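Local atomic coordinates of GrgF (Penicillium sp. sh18, PDB entry 6LZH), a protein that acts as a polyketide transferase of the alpha/beta hydrolase fold in gregatin A biosynthesis, a fungal pathway that fuses two polyketide chains by Claisen condensation. Residues 11-21 with 86-97. Residues are numbered along the deposited sequence; the frame is centred on the assembly and turned at random.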
ATOM      1  N   VAL A  11     -20.892   0.791  19.524  1.00 20.46           N
ATOM      2  CA  VAL A  11     -21.236   1.278  18.193  1.00 17.19           C
ATOM      3  C   VAL A  11     -20.534   0.401  17.160  1.00 19.04           C
ATOM      4  O   VAL A  11     -19.561  -0.301  17.452  1.00 15.41           O
ATOM      5  CB  VAL A  11     -20.850   2.769  17.977  1.00 16.63           C
ATOM      6  CG1 VAL A  11     -21.697   3.703  18.829  1.00 23.34           C
ATOM      7  CG2 VAL A  11     -19.339   2.994  18.261  1.00 17.11           C
ATOM      8  N   GLU A  12     -21.045   0.443  15.933  1.00 18.02           N
ATOM      9  CA  GLU A  12     -20.356  -0.188  14.822  1.00 19.47           C
ATOM     10  C   GLU A  12     -20.593   0.630  13.563  1.00 22.37           C
ATOM     11  O   GLU A  12     -21.539   1.415  13.474  1.00 17.77           O
ATOM     12  CB  GLU A  12     -20.783  -1.654  14.635  1.00 24.99           C
ATOM     13  CG  GLU A  12     -22.246  -1.938  14.795  1.00 25.85           C
ATOM     14  CD  GLU A  12     -22.582  -3.418  14.615  1.00 27.65           C
ATOM     15  OE1 GLU A  12     -22.104  -4.255  15.411  1.00 32.86           O
ATOM     16  OE2 GLU A  12     -23.334  -3.726  13.674  1.00 34.64           O
ATOM     17  N   PHE A  13     -19.686   0.480  12.603  1.00 17.35           N
ATOM     18  CA  PHE A  13     -19.837   1.193  11.344  1.00 20.06           C
ATOM     19  C   PHE A  13     -19.209   0.345  10.252  1.00 21.04           C
ATOM     20  O   PHE A  13     -18.419  -0.567  10.528  1.00 20.90           O
ATOM     21  CB  PHE A  13     -19.219   2.607  11.394  1.00 18.75           C
ATOM     22  CG  PHE A  13     -17.711   2.622  11.652  1.00 20.55           C
ATOM     23  CD1 PHE A  13     -17.207   2.525  12.955  1.00 20.17           C
ATOM     24  CD2 PHE A  13     -16.813   2.752  10.596  1.00 23.19           C
ATOM     25  CE1 PHE A  13     -15.831   2.552  13.198  1.00 17.24           C
ATOM     26  CE2 PHE A  13     -15.433   2.784  10.819  1.00 20.02           C
ATOM     27  CZ  PHE A  13     -14.941   2.684  12.123  1.00 23.12           C
ATOM     28  N   THR A  14     -19.591   0.640   9.010  1.00 19.75           N
ATOM     29  CA  THR A  14     -19.233  -0.179   7.856  1.00 22.56           C
ATOM     30  C   THR A  14     -18.097   0.472   7.073  1.00 19.15           C
ATOM     31  O   THR A  14     -18.053   1.698   6.927  1.00 19.03           O
ATOM     32  CB  THR A  14     -20.460  -0.385   6.960  1.00 24.47           C
ATOM     33  OG1 THR A  14     -21.549  -0.871   7.767  1.00 25.10           O
ATOM     34  CG2 THR A  14     -20.179  -1.404   5.860  1.00 25.85           C
ATOM     35  N   THR A  15     -17.169  -0.349   6.575  1.00 18.38           N
ATOM     36  CA  THR A  15     -16.065   0.174   5.780  1.00 17.22           C
ATOM     37  C   THR A  15     -16.380   0.068   4.291  1.00 20.53           C
ATOM     38  O   THR A  15     -17.251  -0.697   3.868  1.00 21.10           O
ATOM     39  CB  THR A  15     -14.764  -0.582   6.075  1.00 18.93           C
ATOM     40  OG1 THR A  15     -14.905  -1.938   5.639  1.00 20.97           O
ATOM     41  CG2 THR A  15     -14.453  -0.570   7.567  1.00 19.67           C
ATOM     42  N   LEU A  16     -15.626   0.825   3.490  1.00 21.01           N
ATOM     43  CA  LEU A  16     -15.826   0.768   2.045  1.00 24.12           C
ATOM     44  C   LEU A  16     -15.678  -0.659   1.525  1.00 24.67           C
ATOM     45  O   LEU A  16     -16.404  -1.072   0.615  1.00 23.85           O
ATOM     46  CB  LEU A  16     -14.857   1.714   1.337  1.00 19.70           C
ATOM     47  CG  LEU A  16     -14.939   1.861  -0.193  1.00 23.22           C
ATOM     48  CD1 LEU A  16     -16.314   2.347  -0.649  1.00 22.08           C
ATOM     49  CD2 LEU A  16     -13.871   2.813  -0.668  1.00 23.67           C
ATOM     50  N   ASP A  17     -14.773  -1.447   2.112  1.00 17.93           N
ATOM     51  CA  ASP A  17     -14.592  -2.815   1.643  1.00 21.63           C
ATOM     52  C   ASP A  17     -15.479  -3.815   2.379  1.00 23.76           C
ATOM     53  O   ASP A  17     -15.185  -5.015   2.366  1.00 22.14           O
ATOM     54  CB  ASP A  17     -13.112  -3.237   1.711  1.00 20.84           C
ATOM     55  CG  ASP A  17     -12.376  -2.703   2.936  1.00 23.81           C
ATOM     56  OD1 ASP A  17     -13.008  -2.174   3.870  1.00 22.90           O
ATOM     57  OD2 ASP A  17     -11.130  -2.826   2.962  1.00 25.22           O
ATOM     58  N   GLY A  18     -16.574  -3.356   2.993  1.00 22.12           N
ATOM     59  CA  GLY A  18     -17.624  -4.249   3.440  1.00 18.55           C
ATOM     60  C   GLY A  18     -17.495  -4.838   4.826  1.00 26.65           C
ATOM     61  O   GLY A  18     -18.264  -5.748   5.162  1.00 32.95           O
ATOM     62  N   LEU A  19     -16.568  -4.363   5.645  1.00 23.50           N
ATOM     63  CA  LEU A  19     -16.404  -4.900   6.987  1.00 20.15           C
ATOM     64  C   LEU A  19     -17.201  -4.086   7.998  1.00 22.06           C
ATOM     65  O   LEU A  19     -17.384  -2.880   7.832  1.00 17.59           O
ATOM     66  CB  LEU A  19     -14.932  -4.874   7.400  1.00 24.94           C
ATOM     67  CG  LEU A  19     -13.980  -5.544   6.420  1.00 28.22           C
ATOM     68  CD1 LEU A  19     -12.583  -5.116   6.722  1.00 28.61           C
ATOM     69  CD2 LEU A  19     -14.127  -7.038   6.551  1.00 26.66           C
ATOM     70  N   THR A  20     -17.635  -4.754   9.073  1.00 19.56           N
ATOM     71  CA  THR A  20     -18.156  -4.076  10.253  1.00 19.32           C
ATOM     72  C   THR A  20     -17.029  -3.916  11.266  1.00 20.35           C
ATOM     73  O   THR A  20     -16.432  -4.904  11.696  1.00 21.27           O
ATOM     74  CB  THR A  20     -19.306  -4.858  10.891  1.00 23.14           C
ATOM     75  OG1 THR A  20     -20.392  -4.967   9.969  1.00 19.91           O
ATOM     76  CG2 THR A  20     -19.791  -4.135  12.129  1.00 23.17           C
ATOM     77  N   LEU A  21     -16.732  -2.680  11.632  1.00 19.52           N
ATOM     78  CA  LEU A  21     -15.811  -2.391  12.719  1.00 18.86           C
ATOM     79  C   LEU A  21     -16.629  -1.995  13.932  1.00 17.97           C
ATOM     80  O   LEU A  21     -17.655  -1.325  13.799  1.00 18.95           O
ATOM     81  CB  LEU A  21     -14.861  -1.252  12.357  1.00 17.33           C
ATOM     82  CG  LEU A  21     -14.044  -1.420  11.072  1.00 18.15           C
ATOM     83  CD1 LEU A  21     -13.011  -0.306  10.981  1.00 14.49           C
ATOM     84  CD2 LEU A  21     -13.378  -2.796  11.008  1.00 20.21           C
ATOM     85  N   GLN A  86      -4.789   0.032   4.717  1.00 15.52           N
ATOM     86  CA  GLN A  86      -6.215  -0.240   4.887  1.00 14.74           C
ATOM     87  C   GLN A  86      -6.752   0.431   6.146  1.00 16.26           C
ATOM     88  O   GLN A  86      -7.895   0.902   6.174  1.00 13.31           O
ATOM     89  CB  GLN A  86      -6.466  -1.746   4.968  1.00 17.57           C
ATOM     90  CG  GLN A  86      -7.948  -2.085   5.153  1.00 20.18           C
ATOM     91  CD  GLN A  86      -8.205  -3.557   5.468  1.00 24.43           C
ATOM     92  OE1 GLN A  86      -7.458  -4.188   6.213  1.00 27.76           O
ATOM     93  NE2 GLN A  86      -9.283  -4.097   4.918  1.00 20.22           N
ATOM     94  N   GLN A  87      -5.948   0.443   7.213  1.00 16.77           N
ATOM     95  CA  GLN A  87      -6.417   1.003   8.477  1.00 15.62           C
ATOM     96  C   GLN A  87      -6.587   2.509   8.359  1.00 18.26           C
ATOM     97  O   GLN A  87      -7.541   3.080   8.907  1.00 16.32           O
ATOM     98  CB  GLN A  87      -5.454   0.635   9.617  1.00 16.58           C
ATOM     99  CG  GLN A  87      -6.053   0.855  11.016  1.00 24.44           C
ATOM    100  CD  GLN A  87      -5.219   0.289  12.168  1.00 29.02           C
ATOM    101  OE1 GLN A  87      -4.529  -0.750  12.036  1.00 23.02           O
ATOM    102  NE2 GLN A  87      -5.292   0.969  13.319  1.00 19.16           N
ATOM    103  N   ALA A  88      -5.685   3.167   7.626  1.00 15.82           N
ATOM    104  CA  ALA A  88      -5.874   4.585   7.346  1.00 13.93           C
ATOM    105  C   ALA A  88      -7.140   4.801   6.538  1.00 18.60           C
ATOM    106  O   ALA A  88      -7.895   5.744   6.794  1.00 17.62           O
ATOM    107  CB  ALA A  88      -4.666   5.143   6.584  1.00 16.23           C
ATOM    108  N   GLU A  89      -7.367   3.957   5.521  1.00 15.93           N
ATOM    109  CA  GLU A  89      -8.600   4.056   4.747  1.00 14.47           C
ATOM    110  C   GLU A  89      -9.813   3.942   5.654  1.00 18.62           C
ATOM    111  O   GLU A  89     -10.797   4.671   5.490  1.00 17.92           O
ATOM    112  CB  GLU A  89      -8.640   2.963   3.685  1.00 18.05           C
ATOM    113  CG  GLU A  89      -7.855   3.270   2.435  1.00 20.55           C
ATOM    114  CD  GLU A  89      -8.027   2.166   1.413  1.00 27.48           C
ATOM    115  OE1 GLU A  89      -9.118   2.047   0.810  1.00 28.91           O
ATOM    116  OE2 GLU A  89      -7.084   1.392   1.257  1.00 27.90           O
ATOM    117  N   HIS A  90      -9.751   3.035   6.623  1.00 16.01           N
ATOM    118  CA  HIS A  90     -10.888   2.828   7.506  1.00 15.50           C
ATOM    119  C   HIS A  90     -11.135   4.045   8.385  1.00 16.93           C
ATOM    120  O   HIS A  90     -12.277   4.309   8.764  1.00 15.12           O
ATOM    121  CB  HIS A  90     -10.660   1.567   8.332  1.00 14.09           C
ATOM    122  CG  HIS A  90     -10.827   0.307   7.547  1.00 17.75           C
ATOM    123  ND1 HIS A  90     -10.505  -0.937   8.050  1.00 18.06           N
ATOM    124  CD2 HIS A  90     -11.289   0.098   6.287  1.00 19.63           C
ATOM    125  CE1 HIS A  90     -10.760  -1.856   7.135  1.00 20.05           C
ATOM    126  NE2 HIS A  90     -11.238  -1.255   6.058  1.00 18.00           N
ATOM    127  N   LEU A  91     -10.085   4.814   8.697  1.00 17.68           N
ATOM    128  CA  LEU A  91     -10.282   6.061   9.436  1.00 15.36           C
ATOM    129  C   LEU A  91     -11.040   7.092   8.606  1.00 17.10           C
ATOM    130  O   LEU A  91     -11.797   7.898   9.163  1.00 15.05           O
ATOM    131  CB  LEU A  91      -8.943   6.636   9.881  1.00 15.03           C
ATOM    132  CG  LEU A  91      -8.318   5.988  11.110  1.00 14.60           C
ATOM    133  CD1 LEU A  91      -6.945   6.605  11.361  1.00 15.67           C
ATOM    134  CD2 LEU A  91      -9.217   6.170  12.347  1.00 12.45           C
ATOM    135  N   HIS A  92     -10.868   7.081   7.279  1.00 14.64           N
ATOM    136  CA  HIS A  92     -11.737   7.903   6.432  1.00 15.97           C
ATOM    137  C   HIS A  92     -13.196   7.453   6.547  1.00 19.30           C
ATOM    138  O   HIS A  92     -14.119   8.278   6.552  1.00 18.31           O
ATOM    139  CB  HIS A  92     -11.309   7.835   4.966  1.00 17.02           C
ATOM    140  CG  HIS A  92      -9.844   8.043   4.728  1.00 15.72           C
ATOM    141  ND1 HIS A  92      -9.064   8.860   5.520  1.00 17.29           N
ATOM    142  CD2 HIS A  92      -9.016   7.532   3.782  1.00 15.91           C
ATOM    143  CE1 HIS A  92      -7.820   8.853   5.066  1.00 15.92           C
ATOM    144  NE2 HIS A  92      -7.766   8.060   4.008  1.00 18.91           N
ATOM    145  N   ASP A  93     -13.427   6.146   6.620  1.00 15.36           N
ATOM    146  CA  ASP A  93     -14.794   5.659   6.777  1.00 14.73           C
ATOM    147  C   ASP A  93     -15.332   6.010   8.158  1.00 16.12           C
ATOM    148  O   ASP A  93     -16.524   6.315   8.314  1.00 17.06           O
ATOM    149  CB  ASP A  93     -14.845   4.142   6.536  1.00 15.61           C
ATOM    150  CG  ASP A  93     -14.474   3.770   5.109  1.00 16.85           C
ATOM    151  OD1 ASP A  93     -14.586   4.659   4.235  1.00 17.04           O
ATOM    152  OD2 ASP A  93     -14.058   2.596   4.867  1.00 19.93           O
ATOM    153  N   ALA A  94     -14.462   6.002   9.163  1.00 13.61           N
ATOM    154  CA  ALA A  94     -14.880   6.418  10.499  1.00 17.54           C
ATOM    155  C   ALA A  94     -15.270   7.893  10.521  1.00 16.93           C
ATOM    156  O   ALA A  94     -16.286   8.262  11.124  1.00 18.43           O
ATOM    157  CB  ALA A  94     -13.758   6.131  11.502  1.00 12.49           C
ATOM    158  N   VAL A  95     -14.487   8.751   9.854  1.00 17.06           N
ATOM    159  CA  VAL A  95     -14.828  10.173   9.779  1.00 16.47           C
ATOM    160  C   VAL A  95     -16.190  10.352   9.104  1.00 22.01           C
ATOM    161  O   VAL A  95     -17.043  11.110   9.582  1.00 20.02           O
ATOM    162  CB  VAL A  95     -13.717  10.949   9.040  1.00 16.36           C
ATOM    163  CG1 VAL A  95     -14.223  12.322   8.550  1.00 17.48           C
ATOM    164  CG2 VAL A  95     -12.464  11.096   9.908  1.00 15.19           C
ATOM    165  N   THR A  96     -16.414   9.645   7.991  1.00 18.11           N
ATOM    166  CA  THR A  96     -17.705   9.680   7.295  1.00 18.70           C
ATOM    167  C   THR A  96     -18.849   9.330   8.233  1.00 23.16           C
ATOM    168  O   THR A  96     -19.859  10.040   8.293  1.00 23.05           O
ATOM    169  CB  THR A  96     -17.678   8.705   6.115  1.00 20.50           C
ATOM    170  OG1 THR A  96     -16.688   9.134   5.180  1.00 18.46           O
ATOM    171  CG2 THR A  96     -19.047   8.614   5.430  1.00 18.54           C
ATOM    172  N   TRP A  97     -18.709   8.218   8.954  1.00 18.67           N
ATOM    173  CA  TRP A  97     -19.703   7.815   9.947  1.00 22.13           C
ATOM    174  C   TRP A  97     -19.903   8.892  11.010  1.00 25.97           C
ATOM    175  O   TRP A  97     -21.040   9.271  11.332  1.00 22.45           O
ATOM    176  CB  TRP A  97     -19.251   6.502  10.594  1.00 19.28           C
ATOM    177  CG  TRP A  97     -20.142   5.987  11.656  1.00 22.32           C
ATOM    178  CD1 TRP A  97     -21.301   5.285  11.487  1.00 24.06           C
ATOM    179  CD2 TRP A  97     -19.945   6.107  13.073  1.00 23.97           C
ATOM    180  NE1 TRP A  97     -21.846   4.969  12.720  1.00 23.91           N
ATOM    181  CE2 TRP A  97     -21.028   5.462  13.703  1.00 24.99           C
ATOM    182  CE3 TRP A  97     -18.956   6.697  13.866  1.00 24.35           C
ATOM    183  CZ2 TRP A  97     -21.153   5.398  15.090  1.00 28.17           C
ATOM    184  CZ3 TRP A  97     -19.076   6.630  15.244  1.00 28.30           C
ATOM    185  CH2 TRP A  97     -20.167   5.983  15.842  1.00 27.96           C
TER
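His90 stands up from helix 84-99 into the hairpin turn of 11-21, and the tight part of the contact is built round its ring. Thr15 CG2 sits over the centre of one face, 3.6 Å from the His90 ring centroid, a CH-pi contact; the helix's own Gln86 O lies against the opposite face. At the ring edge His90 NE2 donates to the syn lone pair of Asp17 OD1 (3.0 Å), somewhat tilted from the ring plane, with carboxylate and ring planes 71° apart. That same OD1 takes a second bond from Thr15 OG1, while Asp17 OD2 is met from above the carboxylate plane by Gln86 NE2 at 3.0 Å; Arg69 holds Gln86 OE1, which helps fix the amide's rotation. Replacing His90 by an alanine would probably leave Asp17 OD1 without its helix donor and open a gap beneath the Thr15 methyl. One turn on, Asp93 OD2 receives Leu16 N at 2.7 Å and also pairs with Arg161 of the second subunit, beside the dimer interface. Phe13's chi1 of 62° lays its ring along the helix, CZ 3.7 Å from Ala94 CB, and Phe13 CB packs closely over the Trp97 five-membered ring. The fit loosens further out, where partly exposed Val11 rests on the indole, CB 3.9 Å from Trp97 CZ2, and Glu12 turns its CB away and pairs with Arg22. Turn and strand together join the N-terminal antiparallel hairpin at the sheet's edge to helix 84-99, which connects strands 62-66 and 108-114 of the alpha/beta hydrolase fold.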